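Local coordinates for Melibiose/raffinose/stachyose-binding protein MelE (Bacillus subtilis subsp. subtilis str. 168, PDB 4R6H) that binds melibiose, raffinose and stachyose as the solute-binding component of an ABC transporter that imports these sugars, at residues K32-I37 and D63-L68; Q196-F201 and T229-I234; Q255-M260 and Q276-I281; M339-S344 and A354-A359. All coordinates share one frame; numbering follows the deposited sequence.

Contact 1 of 4, residues K32-I37 and D63-L68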
loop_
_atom_site.group_PDB
_atom_site.type_symbol
_atom_site.label_atom_id
_atom_site.label_comp_id
_atom_site.label_asym_id
_atom_site.label_seq_id
_atom_site.Cartn_x
_atom_site.Cartn_y
_atom_site.Cartn_z
ATOM N N LYS A 32 5.773 37.057 5.783
ATOM C CA LYS A 32 5.120 35.734 5.850
ATOM C C LYS A 32 5.916 34.801 6.757
ATOM O O LYS A 32 7.135 34.921 6.868
ATOM C CB LYS A 32 4.978 35.102 4.453
ATOM C CG LYS A 32 4.126 35.893 3.486
ATOM C CD LYS A 32 3.882 35.128 2.200
ATOM C CE LYS A 32 3.087 35.971 1.209
ATOM N NZ LYS A 32 2.904 35.274 -0.102
ATOM N N LYS A 33 5.221 33.867 7.389
ATOM C CA LYS A 33 5.867 32.772 8.118
ATOM C C LYS A 33 5.811 31.513 7.246
ATOM O O LYS A 33 4.893 31.353 6.447
ATOM C CB LYS A 33 5.162 32.553 9.444
ATOM C CG LYS A 33 3.756 32.005 9.297
ATOM C CD LYS A 33 2.816 32.644 10.285
ATOM C CE LYS A 33 3.060 32.109 11.679
ATOM N NZ LYS A 33 1.773 32.006 12.404
ATOM N N THR A 34 6.783 30.636 7.431
ATOM C CA THR A 34 6.902 29.448 6.601
ATOM C C THR A 34 6.231 28.284 7.310
ATOM O O THR A 34 6.521 28.033 8.466
ATOM C CB THR A 34 8.369 29.096 6.369
ATOM O OG1 THR A 34 8.961 30.100 5.521
ATOM C CG2 THR A 34 8.491 27.749 5.687
ATOM N N LEU A 35 5.376 27.554 6.596
ATOM C CA LEU A 35 4.734 26.328 7.131
ATOM C C LEU A 35 5.367 25.194 6.324
ATOM O O LEU A 35 5.235 25.149 5.096
ATOM C CB LEU A 35 3.230 26.393 6.892
ATOM C CG LEU A 35 2.454 25.110 7.305
ATOM C CD1 LEU A 35 2.412 24.969 8.803
ATOM C CD2 LEU A 35 1.044 25.143 6.754
ATOM N N THR A 36 6.141 24.339 7.008
ATOM C CA THR A 36 6.889 23.313 6.320
ATOM C C THR A 36 6.122 22.000 6.323
ATOM O O THR A 36 5.626 21.559 7.366
ATOM C CB THR A 36 8.267 23.090 6.947
ATOM O OG1 THR A 36 8.124 22.838 8.347
ATOM C CG2 THR A 36 9.166 24.329 6.742
ATOM N N ILE A 37 6.025 21.414 5.137
ATOM C CA ILE A 37 5.253 20.173 4.944
ATOM C C ILE A 37 6.117 19.160 4.197
ATOM O O ILE A 37 6.687 19.472 3.128
ATOM C CB ILE A 37 4.007 20.414 4.087
ATOM C CG1 ILE A 37 3.201 21.574 4.648
ATOM C CG2 ILE A 37 3.170 19.120 3.954
ATOM C CD1 ILE A 37 1.857 21.807 3.992
ATOM N N ASP A 63 -0.386 35.594 5.226
ATOM C CA ASP A 63 0.839 35.569 5.994
ATOM C C ASP A 63 1.573 34.235 6.016
ATOM O O ASP A 63 2.501 34.063 6.797
ATOM C CB ASP A 63 0.546 35.998 7.441
ATOM C CG ASP A 63 -0.402 35.058 8.172
ATOM O OD1 ASP A 63 -1.280 34.443 7.530
ATOM O OD2 ASP A 63 -0.256 34.936 9.402
ATOM N N ILE A 64 1.159 33.278 5.189
ATOM C CA ILE A 64 1.806 31.956 5.215
ATOM C C ILE A 64 2.423 31.642 3.860
ATOM O O ILE A 64 1.784 31.763 2.828
ATOM C CB ILE A 64 0.818 30.852 5.674
ATOM C CG1 ILE A 64 0.308 31.166 7.090
ATOM C CG2 ILE A 64 1.465 29.473 5.576
ATOM C CD1 ILE A 64 -0.954 30.421 7.524
ATOM N N HIS A 65 3.670 31.227 3.888
ATOM C CA HIS A 65 4.317 30.640 2.748
ATOM C C HIS A 65 4.428 29.131 3.051
ATOM O O HIS A 65 5.097 28.741 4.004
ATOM C CB HIS A 65 5.716 31.243 2.551
ATOM C CG HIS A 65 6.593 30.413 1.677
ATOM N ND1 HIS A 65 6.325 30.196 0.342
ATOM C CD2 HIS A 65 7.712 29.705 1.960
ATOM C CE1 HIS A 65 7.251 29.398 -0.164
ATOM N NE2 HIS A 65 8.102 29.085 0.796
ATOM N N VAL A 66 3.790 28.320 2.209
ATOM C CA VAL A 66 3.848 26.881 2.365
ATOM C C VAL A 66 5.099 26.369 1.665
ATOM O O VAL A 66 5.293 26.580 0.461
ATOM C CB VAL A 66 2.596 26.210 1.824
ATOM C CG1 VAL A 66 2.784 24.686 1.918
ATOM C CG2 VAL A 66 1.344 26.706 2.530
ATOM N N SER A 67 5.949 25.691 2.423
ATOM C CA SER A 67 7.178 25.092 1.904
ATOM C C SER A 67 6.950 23.577 1.873
ATOM O O SER A 67 7.075 22.894 2.891
ATOM C CB SER A 67 8.382 25.435 2.773
ATOM O OG SER A 67 9.575 24.847 2.238
ATOM N N LEU A 68 6.640 23.107 0.669
ATOM C CA LEU A 68 6.306 21.713 0.399
ATOM C C LEU A 68 7.545 20.991 -0.086
ATOM O O LEU A 68 8.193 21.414 -1.058
ATOM C CB LEU A 68 5.228 21.623 -0.688
ATOM C CG LEU A 68 3.833 21.181 -0.309
ATOM C CD1 LEU A 68 2.955 21.284 -1.557
ATOM C CD2 LEU A 68 3.859 19.779 0.314
HETATM O O HOH W 1 0.476 33.713 1.425
HETATM O O HOH W 2 4.136 32.310 -0.622
#
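Ile37 and Val66 meet on the apolar face of two parallel strands, where CD1 of Ile37 slants across the neighbouring strand and settles 3.7 Å from CG1 of Val66. Its other branch serves a different hollow: CG2 of Ile37, anti to the backbone N, leans on CD2 of Leu68 at 3.8 Å, so the forked side chain reaches both Val66 and Leu68. Further back, CG2 of Ile64 fills the space beside CB of Leu35, also 3.8 Å away. Helix 44-60 packs against this face through Phe57 and Ala54, which touch Val66, and Phe326 of helix 320-331 touches Leu35 and Ile37. The two strands and helix 44-60 between them in sequence form a beta-alpha-beta unit, and five backbone hydrogen bonds, from Lys33 N to Asp63 O through to Ile37 N to Ser67 O, fix its parallel register. The other face, with Thr34, His65 and Ser67, is more polar. There CG2 of Thr34 nestles against CB of Ser67 at 3.7 Å, while OG1 of Thr34 lies at the edge of the His65 ring, 3.8 Å from CD2. Where the pair begins, Lys32 runs extended past the backbone of Asp63 and Ile64, and a water joins its NZ to His65 ND1. Lys33, on the same face as Ile64 and Leu35, bends: with CG between its backbone N and carbonyl carbon (chi1 68°), its methylenes pass beside Asp63 O, CG lying 3.5 Å from that oxygen, and NZ goes on to a salt bridge with Glu322.

Contact 2 of 4, residues Q196-F201 and T229-I234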
loop_
_atom_site.group_PDB
_atom_site.type_symbol
_atom_site.label_atom_id
_atom_site.label_comp_id
_atom_site.label_asym_id
_atom_site.label_seq_id
_atom_site.Cartn_x
_atom_site.Cartn_y
_atom_site.Cartn_z
ATOM N N GLN A 196 5.952 -7.604 -2.835
ATOM C CA GLN A 196 4.538 -7.277 -2.776
ATOM C C GLN A 196 3.670 -8.546 -2.587
ATOM O O GLN A 196 2.675 -8.548 -1.849
ATOM C CB GLN A 196 4.113 -6.523 -4.044
ATOM C CG GLN A 196 2.674 -6.078 -3.977
ATOM C CD GLN A 196 2.230 -5.098 -5.036
ATOM O OE1 GLN A 196 3.021 -4.597 -5.818
ATOM N NE2 GLN A 196 0.930 -4.780 -5.017
ATOM N N TYR A 197 4.051 -9.593 -3.318
ATOM C CA TYR A 197 3.375 -10.887 -3.200
ATOM C C TYR A 197 3.440 -11.396 -1.751
ATOM O O TYR A 197 2.423 -11.771 -1.136
ATOM C CB TYR A 197 3.988 -11.897 -4.207
ATOM C CG TYR A 197 3.687 -13.326 -3.864
ATOM C CD1 TYR A 197 2.450 -13.906 -4.182
ATOM C CD2 TYR A 197 4.599 -14.068 -3.148
ATOM C CE1 TYR A 197 2.162 -15.222 -3.796
ATOM C CE2 TYR A 197 4.321 -15.362 -2.750
ATOM C CZ TYR A 197 3.123 -15.945 -3.118
ATOM O OH TYR A 197 2.850 -17.243 -2.702
ATOM N N TYR A 198 4.658 -11.478 -1.237
ATOM C CA TYR A 198 4.835 -11.973 0.126
ATOM C C TYR A 198 4.098 -11.119 1.138
ATOM O O TYR A 198 3.448 -11.634 2.050
ATOM C CB TYR A 198 6.292 -12.071 0.491
ATOM C CG TYR A 198 7.067 -13.265 -0.035
ATOM C CD1 TYR A 198 6.751 -14.570 0.350
ATOM C CD2 TYR A 198 8.206 -13.096 -0.809
ATOM C CE1 TYR A 198 7.505 -15.661 -0.081
ATOM C CE2 TYR A 198 8.959 -14.172 -1.219
ATOM C CZ TYR A 198 8.625 -15.451 -0.833
ATOM O OH TYR A 198 9.412 -16.497 -1.282
ATOM N N ASP A 199 4.266 -9.798 1.025
ATOM C CA ASP A 199 3.699 -8.881 2.001
ATOM C C ASP A 199 2.176 -8.957 2.025
ATOM O O ASP A 199 1.559 -9.054 3.119
ATOM C CB ASP A 199 4.205 -7.444 1.685
ATOM C CG ASP A 199 4.209 -6.525 2.872
ATOM O OD1 ASP A 199 4.169 -6.957 4.009
ATOM O OD2 ASP A 199 4.384 -5.330 2.640
ATOM N N GLN A 200 1.530 -8.904 0.860
ATOM C CA GLN A 200 0.091 -8.926 0.825
ATOM C C GLN A 200 -0.449 -10.251 1.352
ATOM O O GLN A 200 -1.366 -10.246 2.148
ATOM C CB GLN A 200 -0.508 -8.680 -0.568
ATOM C CG GLN A 200 -0.533 -7.242 -0.994
ATOM C CD GLN A 200 -1.217 -6.994 -2.334
ATOM O OE1 GLN A 200 -0.714 -6.213 -3.119
ATOM N NE2 GLN A 200 -2.429 -7.515 -2.510
ATOM N N PHE A 201 0.130 -11.372 0.891
ATOM C CA PHE A 201 -0.441 -12.675 1.282
ATOM C C PHE A 201 -0.078 -13.078 2.712
ATOM O O PHE A 201 -0.719 -13.946 3.296
ATOM C CB PHE A 201 -0.146 -13.764 0.261
ATOM C CG PHE A 201 -1.019 -13.713 -0.961
ATOM C CD1 PHE A 201 -2.377 -14.064 -0.900
ATOM C CD2 PHE A 201 -0.496 -13.334 -2.175
ATOM C CE1 PHE A 201 -3.151 -14.031 -2.047
ATOM C CE2 PHE A 201 -1.258 -13.333 -3.333
ATOM C CZ PHE A 201 -2.618 -13.669 -3.254
ATOM N N THR A 229 6.616 -20.653 5.253
ATOM C CA THR A 229 7.088 -21.411 4.103
ATOM C C THR A 229 6.043 -21.644 3.033
ATOM O O THR A 229 6.360 -21.707 1.825
ATOM C CB THR A 229 7.667 -22.787 4.582
ATOM O OG1 THR A 229 8.643 -22.538 5.606
ATOM C CG2 THR A 229 8.274 -23.573 3.482
ATOM N N TYR A 230 4.815 -21.770 3.516
ATOM C CA TYR A 230 3.669 -21.886 2.593
ATOM C C TYR A 230 3.699 -20.907 1.419
ATOM O O TYR A 230 3.499 -21.299 0.265
ATOM C CB TYR A 230 2.373 -21.713 3.384
ATOM C CG TYR A 230 1.126 -21.690 2.558
ATOM C CD1 TYR A 230 0.518 -22.853 2.148
ATOM C CD2 TYR A 230 0.508 -20.482 2.210
ATOM C CE1 TYR A 230 -0.668 -22.836 1.406
ATOM C CE2 TYR A 230 -0.667 -20.480 1.460
ATOM C CZ TYR A 230 -1.248 -21.629 1.080
ATOM O OH TYR A 230 -2.400 -21.573 0.324
ATOM N N LEU A 231 4.013 -19.643 1.709
ATOM C CA LEU A 231 4.024 -18.678 0.607
ATOM C C LEU A 231 5.123 -18.900 -0.427
ATOM O O LEU A 231 4.951 -18.644 -1.636
ATOM C CB LEU A 231 4.108 -17.240 1.138
ATOM C CG LEU A 231 2.925 -16.834 2.024
ATOM C CD1 LEU A 231 3.210 -15.479 2.635
ATOM C CD2 LEU A 231 1.638 -16.871 1.255
ATOM N N SER A 232 6.257 -19.408 0.043
ATOM C CA SER A 232 7.313 -19.744 -0.886
ATOM C C SER A 232 6.979 -21.006 -1.736
ATOM O O SER A 232 7.326 -21.081 -2.925
ATOM C CB SER A 232 8.618 -19.961 -0.132
ATOM O OG SER A 232 9.109 -18.709 0.389
ATOM N N GLU A 233 6.321 -21.958 -1.083
ATOM C CA GLU A 233 5.848 -23.154 -1.786
ATOM C C GLU A 233 4.853 -22.796 -2.885
ATOM O O GLU A 233 4.967 -23.298 -4.010
ATOM C CB GLU A 233 5.289 -24.185 -0.826
ATOM C CG GLU A 233 6.415 -24.854 -0.050
ATOM C CD GLU A 233 5.914 -25.648 1.099
ATOM O OE1 GLU A 233 5.040 -25.154 1.820
ATOM O OE2 GLU A 233 6.385 -26.769 1.257
ATOM N N ILE A 234 3.915 -21.914 -2.567
ATOM C CA ILE A 234 2.942 -21.489 -3.561
ATOM C C ILE A 234 3.640 -20.804 -4.743
ATOM O O ILE A 234 3.382 -21.068 -5.911
ATOM C CB ILE A 234 1.893 -20.565 -2.939
ATOM C CG1 ILE A 234 0.968 -21.308 -1.960
ATOM C CG2 ILE A 234 1.070 -19.940 -4.078
ATOM C CD1 ILE A 234 0.208 -22.489 -2.574
#
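The rings of Tyr197 and Tyr198 both present an edge to helix 229-240. Leu231 O lies in the plane of the Tyr197 ring, at its hydroxyl end, whereas the Tyr198 ring has CB of Leu231 and OG of Ser232 along its rim and CD2 of Tyr197 over one face. Tyr197 OH donates to Leu231 O at 2.7 Å, in the carbonyl plane and on a lone pair. The ring crosses to the other helix because chi1 of 161° sets CG opposite the backbone N, and OH also rests 3.5 Å from CB of Ile234. Tyr198 slides past Leu231 in the opposite direction, CD1 to CB 3.8 Å, and its OH shares a 2.8 Å hydrogen bond with Ser232 OG. Between them Leu231 points toward helix 192-206, and its CD2 packs 3.7 Å from CB of Phe201. A phenylalanine in place of Tyr197 would probably leave Leu231 O without this buried hydroxyl donor and open a small gap beside Ile234. Leu387, Val390 and Leu394 of helix 383-395 touch Tyr198, and Met163 touches Phe201 and Ile234. Segments 196-201 and 229-234 cross at 133°, a buried packing of helix 192-206 on helix 229-240 within the alpha/beta architecture of a bacterial solute-binding protein.

Contact 3 of 4, residues Q255-M260 and Q276-I281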
loop_
_atom_site.group_PDB
_atom_site.type_symbol
_atom_site.label_atom_id
_atom_site.label_comp_id
_atom_site.label_asym_id
_atom_site.label_seq_id
_atom_site.Cartn_x
_atom_site.Cartn_y
_atom_site.Cartn_z
ATOM N N GLN A 255 7.097 -2.922 -18.880
ATOM C CA GLN A 255 6.427 -3.760 -19.855
ATOM C C GLN A 255 4.940 -4.011 -19.543
ATOM O O GLN A 255 4.170 -4.459 -20.406
ATOM C CB GLN A 255 7.158 -5.091 -19.976
ATOM C CG GLN A 255 8.631 -4.952 -20.410
ATOM C CD GLN A 255 9.541 -6.163 -20.116
ATOM O OE1 GLN A 255 9.249 -7.022 -19.304
ATOM N NE2 GLN A 255 10.674 -6.203 -20.804
ATOM N N LEU A 256 4.523 -3.735 -18.308
ATOM C CA LEU A 256 3.232 -4.209 -17.835
ATOM C C LEU A 256 2.058 -3.618 -18.615
ATOM O O LEU A 256 1.148 -4.344 -19.037
ATOM C CB LEU A 256 3.084 -3.898 -16.331
ATOM C CG LEU A 256 1.665 -4.138 -15.733
ATOM C CD1 LEU A 256 1.225 -5.580 -15.913
ATOM C CD2 LEU A 256 1.613 -3.687 -14.290
ATOM N N ILE A 257 2.031 -2.297 -18.759
ATOM C CA ILE A 257 0.859 -1.644 -19.353
ATOM C C ILE A 257 0.640 -2.179 -20.763
ATOM O O ILE A 257 -0.501 -2.542 -21.110
ATOM C CB ILE A 257 0.998 -0.128 -19.371
ATOM C CG1 ILE A 257 0.929 0.433 -17.943
ATOM C CG2 ILE A 257 -0.073 0.491 -20.243
ATOM C CD1 ILE A 257 1.383 1.877 -17.813
ATOM N N GLU A 258 1.691 -2.217 -21.576
ATOM C CA GLU A 258 1.550 -2.695 -22.961
ATOM C C GLU A 258 1.076 -4.160 -22.995
ATOM O O GLU A 258 0.158 -4.504 -23.766
ATOM C CB GLU A 258 2.869 -2.550 -23.772
ATOM C CG GLU A 258 2.809 -3.165 -25.184
ATOM C CD GLU A 258 3.966 -2.799 -26.122
ATOM O OE1 GLU A 258 4.802 -1.957 -25.738
ATOM O OE2 GLU A 258 4.041 -3.358 -27.260
ATOM N N LEU A 259 1.610 -5.022 -22.147
ATOM C CA LEU A 259 1.199 -6.422 -22.168
ATOM C C LEU A 259 -0.254 -6.584 -21.707
ATOM O O LEU A 259 -1.031 -7.349 -22.308
ATOM C CB LEU A 259 2.095 -7.314 -21.310
ATOM C CG LEU A 259 3.482 -7.522 -21.848
ATOM C CD1 LEU A 259 4.315 -8.197 -20.752
ATOM C CD2 LEU A 259 3.512 -8.339 -23.140
ATOM N N MET A 260 -0.657 -5.861 -20.664
ATOM C CA MET A 260 -2.014 -5.931 -20.192
ATOM C C MET A 260 -2.997 -5.422 -21.279
ATOM O O MET A 260 -4.035 -6.020 -21.510
ATOM C CB MET A 260 -2.114 -5.136 -18.874
ATOM C CG MET A 260 -3.414 -5.280 -18.089
ATOM S SD MET A 260 -4.005 -6.953 -17.716
ATOM C CE MET A 260 -3.963 -7.042 -15.955
ATOM N N GLN A 276 -6.549 2.409 -15.541
ATOM C CA GLN A 276 -6.705 3.693 -16.218
ATOM C C GLN A 276 -5.636 3.858 -17.303
ATOM O O GLN A 276 -5.882 4.407 -18.406
ATOM C CB GLN A 276 -6.709 4.846 -15.181
ATOM C CG GLN A 276 -5.405 5.110 -14.383
ATOM C CD GLN A 276 -5.553 5.869 -13.048
ATOM O OE1 GLN A 276 -4.871 6.872 -12.796
ATOM N NE2 GLN A 276 -6.362 5.364 -12.197
ATOM N N ASP A 277 -4.438 3.368 -17.028
ATOM C CA ASP A 277 -3.334 3.469 -17.976
ATOM C C ASP A 277 -3.576 2.588 -19.210
ATOM O O ASP A 277 -3.301 3.003 -20.345
ATOM C CB ASP A 277 -2.021 3.078 -17.326
ATOM C CG ASP A 277 -1.566 4.056 -16.270
ATOM O OD1 ASP A 277 -2.026 5.224 -16.294
ATOM O OD2 ASP A 277 -0.775 3.569 -15.408
ATOM N N VAL A 278 -4.084 1.381 -18.985
ATOM C CA VAL A 278 -4.417 0.467 -20.071
ATOM C C VAL A 278 -5.555 1.036 -20.926
ATOM O O VAL A 278 -5.481 0.972 -22.152
ATOM C CB VAL A 278 -4.827 -0.920 -19.467
ATOM C CG1 VAL A 278 -5.567 -1.801 -20.477
ATOM C CG2 VAL A 278 -3.598 -1.632 -18.957
ATOM N N ALA A 279 -6.580 1.588 -20.270
ATOM C CA ALA A 279 -7.724 2.176 -20.999
ATOM C C ALA A 279 -7.302 3.274 -21.944
ATOM O O ALA A 279 -7.932 3.442 -23.015
ATOM C CB ALA A 279 -8.762 2.672 -20.025
ATOM N N GLN A 280 -6.239 4.011 -21.604
ATOM C CA GLN A 280 -5.747 5.070 -22.484
ATOM C C GLN A 280 -5.137 4.532 -23.774
ATOM O O GLN A 280 -5.174 5.213 -24.812
ATOM C CB GLN A 280 -4.733 5.961 -21.742
ATOM C CG GLN A 280 -5.319 6.697 -20.540
ATOM C CD GLN A 280 -6.215 7.865 -20.915
ATOM O OE1 GLN A 280 -7.446 7.818 -20.732
ATOM N NE2 GLN A 280 -5.608 8.924 -21.439
ATOM N N ILE A 281 -4.573 3.344 -23.718
ATOM C CA ILE A 281 -3.913 2.718 -24.860
ATOM C C ILE A 281 -4.887 1.800 -25.648
ATOM O O ILE A 281 -4.884 1.735 -26.891
ATOM C CB ILE A 281 -2.685 1.916 -24.374
ATOM C CG1 ILE A 281 -1.582 2.926 -23.982
ATOM C CG2 ILE A 281 -2.191 0.964 -25.434
ATOM C CD1 ILE A 281 -0.604 2.362 -22.987
#
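Helices 256-260 and 276-281 pass each other at 60° with their axes 9.1 Å apart, and the backbones come nearest at Ile257 and Val278, whose CA atoms are 5.7 Å apart. Ile257 is the central side chain, aimed at the other helix and using both its branches. The longer one carries CD1 to the side of Asp277, where it lies against both CB and OD2, 3.6 Å from each; OD2 of Asp277 is itself hydrogen-bonded to OG1 of Thr273. The shorter branch, CG2, is anti to the backbone N and turns toward the later end of the second helix. There CD1 of Ile281 comes at it roughly at a right angle, 3.4 Å away, a tighter fit than ordinary carbon contact. One turn on, Met260 completes the interface from the inner side: its CB and CG both lie against CG2 of Val278, CG at 3.8 Å. No hydrogen bond crosses between the segments, so they hold together by apolar contact, graded from buried Met260 and Val278 to exposed Ile281. Leu274, earlier in the second helix, touches Ile257 and Met260, and Ile265 touches Met260. The two helices flank strand 265-269 of the mixed sheet in sequence and pack on each other within the alpha/beta fold, the first also resting on the strand through Met260.

Contact 4 of 4, residues M339-S344 and A354-A359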
loop_
_atom_site.group_PDB
_atom_site.type_symbol
_atom_site.label_atom_id
_atom_site.label_comp_id
_atom_site.label_asym_id
_atom_site.label_seq_id
_atom_site.Cartn_x
_atom_site.Cartn_y
_atom_site.Cartn_z
ATOM N N MET A 339 -7.508 16.300 -4.239
ATOM C CA MET A 339 -6.263 15.646 -3.873
ATOM C C MET A 339 -6.343 14.125 -4.051
ATOM O O MET A 339 -5.445 13.526 -4.609
ATOM C CB MET A 339 -5.856 16.024 -2.462
ATOM C CG MET A 339 -4.468 15.609 -2.053
ATOM S SD MET A 339 -3.147 16.523 -2.902
ATOM C CE MET A 339 -2.517 15.314 -4.062
ATOM N N ALA A 340 -7.441 13.511 -3.594
ATOM C CA ALA A 340 -7.588 12.070 -3.739
ATOM C C ALA A 340 -7.566 11.626 -5.192
ATOM O O ALA A 340 -6.871 10.659 -5.547
ATOM C CB ALA A 340 -8.853 11.600 -3.027
ATOM N N GLU A 341 -8.288 12.341 -6.044
ATOM C CA GLU A 341 -8.264 11.990 -7.456
ATOM C C GLU A 341 -6.866 12.036 -8.089
ATOM O O GLU A 341 -6.505 11.212 -8.923
ATOM C CB GLU A 341 -9.246 12.879 -8.222
ATOM C CG GLU A 341 -10.684 12.481 -7.931
ATOM C CD GLU A 341 -11.750 13.376 -8.542
ATOM O OE1 GLU A 341 -11.418 14.286 -9.331
ATOM O OE2 GLU A 341 -12.941 13.161 -8.221
ATOM N N ALA A 342 -6.054 12.989 -7.681
ATOM C CA ALA A 342 -4.677 13.065 -8.165
ATOM C C ALA A 342 -3.835 11.850 -7.800
ATOM O O ALA A 342 -2.888 11.512 -8.486
ATOM C CB ALA A 342 -4.025 14.323 -7.659
ATOM N N THR A 343 -4.190 11.201 -6.680
ATOM C CA THR A 343 -3.523 10.011 -6.195
ATOM C C THR A 343 -4.130 8.700 -6.694
ATOM O O THR A 343 -3.600 7.613 -6.373
ATOM C CB THR A 343 -3.524 9.932 -4.641
ATOM O OG1 THR A 343 -4.829 9.563 -4.148
ATOM C CG2 THR A 343 -3.063 11.264 -4.011
ATOM N N SER A 344 -5.241 8.801 -7.422
ATOM C CA SER A 344 -5.972 7.652 -7.970
ATOM C C SER A 344 -6.516 6.718 -6.904
ATOM O O SER A 344 -6.747 5.536 -7.165
ATOM C CB SER A 344 -5.126 6.881 -9.000
ATOM O OG SER A 344 -4.756 7.779 -10.063
ATOM N N ALA A 354 -14.409 10.456 -4.329
ATOM C CA ALA A 354 -13.457 10.725 -5.392
ATOM C C ALA A 354 -13.811 9.884 -6.618
ATOM O O ALA A 354 -14.060 8.690 -6.487
ATOM C CB ALA A 354 -12.038 10.392 -4.971
ATOM N N ASP A 355 -13.824 10.527 -7.785
ATOM C CA ASP A 355 -14.153 9.880 -9.041
ATOM C C ASP A 355 -12.904 9.243 -9.603
ATOM O O ASP A 355 -12.168 9.840 -10.377
ATOM C CB ASP A 355 -14.758 10.916 -9.978
ATOM C CG ASP A 355 -15.130 10.366 -11.337
ATOM O OD1 ASP A 355 -15.033 9.164 -11.544
ATOM O OD2 ASP A 355 -15.479 11.166 -12.233
ATOM N N ILE A 356 -12.605 8.031 -9.126
ATOM C CA ILE A 356 -11.397 7.316 -9.501
ATOM C C ILE A 356 -11.764 6.097 -10.357
ATOM O O ILE A 356 -12.924 5.595 -10.321
ATOM C CB ILE A 356 -10.557 6.896 -8.251
ATOM C CG1 ILE A 356 -11.344 5.887 -7.380
ATOM C CG2 ILE A 356 -10.170 8.136 -7.438
ATOM C CD1 ILE A 356 -10.589 5.349 -6.191
ATOM N N PHE A 357 -10.764 5.568 -11.044
ATOM C CA PHE A 357 -10.996 4.495 -12.005
ATOM C C PHE A 357 -11.612 3.241 -11.377
ATOM O O PHE A 357 -12.564 2.645 -11.951
ATOM C CB PHE A 357 -9.714 4.169 -12.777
ATOM C CG PHE A 357 -9.935 3.169 -13.860
ATOM C CD1 PHE A 357 -9.795 1.826 -13.612
ATOM C CD2 PHE A 357 -10.275 3.593 -15.127
ATOM C CE1 PHE A 357 -9.999 0.913 -14.640
ATOM C CE2 PHE A 357 -10.475 2.660 -16.151
ATOM C CZ PHE A 357 -10.317 1.340 -15.894
ATOM N N TYR A 358 -11.133 2.862 -10.194
ATOM C CA TYR A 358 -11.640 1.651 -9.556
ATOM C C TYR A 358 -12.806 1.889 -8.609
ATOM O O TYR A 358 -13.166 1.023 -7.792
ATOM C CB TYR A 358 -10.527 0.930 -8.797
ATOM C CG TYR A 358 -9.427 0.392 -9.683
ATOM C CD1 TYR A 358 -9.682 -0.413 -10.789
ATOM C CD2 TYR A 358 -8.124 0.644 -9.351
ATOM C CE1 TYR A 358 -8.625 -0.920 -11.554
ATOM C CE2 TYR A 358 -7.076 0.141 -10.099
ATOM C CZ TYR A 358 -7.357 -0.646 -11.196
ATOM O OH TYR A 358 -6.302 -1.173 -11.984
ATOM N N ALA A 359 -13.458 3.057 -8.701
ATOM C CA ALA A 359 -14.551 3.330 -7.791
ATOM C C ALA A 359 -15.665 2.260 -7.797
ATOM O O ALA A 359 -16.192 1.913 -6.725
ATOM C CB ALA A 359 -15.172 4.700 -8.110
HETATM O O HOH W 3 -8.580 4.004 -9.216
#
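Glu341 makes the direct polar link between helix 333-343 and the loop that follows: Asp355 N donates to its OE2 at 2.8 Å with an N-H...O angle of 165°. The amide N meets OE2 on its anti side, 30° out of the carboxylate plane. An extended chain (chi2 175°) lets the glutamate reach the loop, and OE2 also forms a salt bridge with Lys337, one turn earlier in the helix. A water adds a second, indirect link, donating to Ser344 O and accepting from Tyr358 N, 3.0 Å away. Within the helix end, Thr343 OG1 turns back to Ala340 O, and Ser344 takes a positive phi in a Schellman motif that ends the helix; OG of Ser344 bonds to OE1 of Gln276. The apolar contacts are small. CB of Ala340 meets CB of Ala354 at 3.9 Å, CB of Ala354 also lies 3.9 Å from CG of Glu341, and CG2 of Ile356 lies against the backbone of Ser344, 4.0 Å from its carbonyl carbon. Replacing Glu341 by an alanine would probably leave Asp355 N and Lys337 without this carboxylate and the loop less firmly tied to the helix. The carboxylate end of Asp355 leads off from Glu341, with OD2 5.1 Å from Glu341 OE2. Although that second carboxylate is likely to oppose it, the amide and Lys337 would probably favour the negative form of Glu341.

From the N terminus, contact 1 comes first, closing the beta-alpha-beta crossover over helix 44-60 at one end of the molecule. Contact 2 follows on the opposite side of the chain's centre, about 44 Å away between centres, bringing helix 192-206 to helix 229-240 across a 27-residue connection. Helix 256-261 is the next helix, and contact 3 closes the short excursion through strand 265-269. Contact 4 then shuts a nine-residue loop after helix 333-343. All four are in series; none nests within or crosses another. Contacts 3 and 4 alone touch, through Gln276 OE1 and Ser344 OG (2.9 Å, probably a hydrogen bond) and Phe357 packing on Gln276 and Ala279.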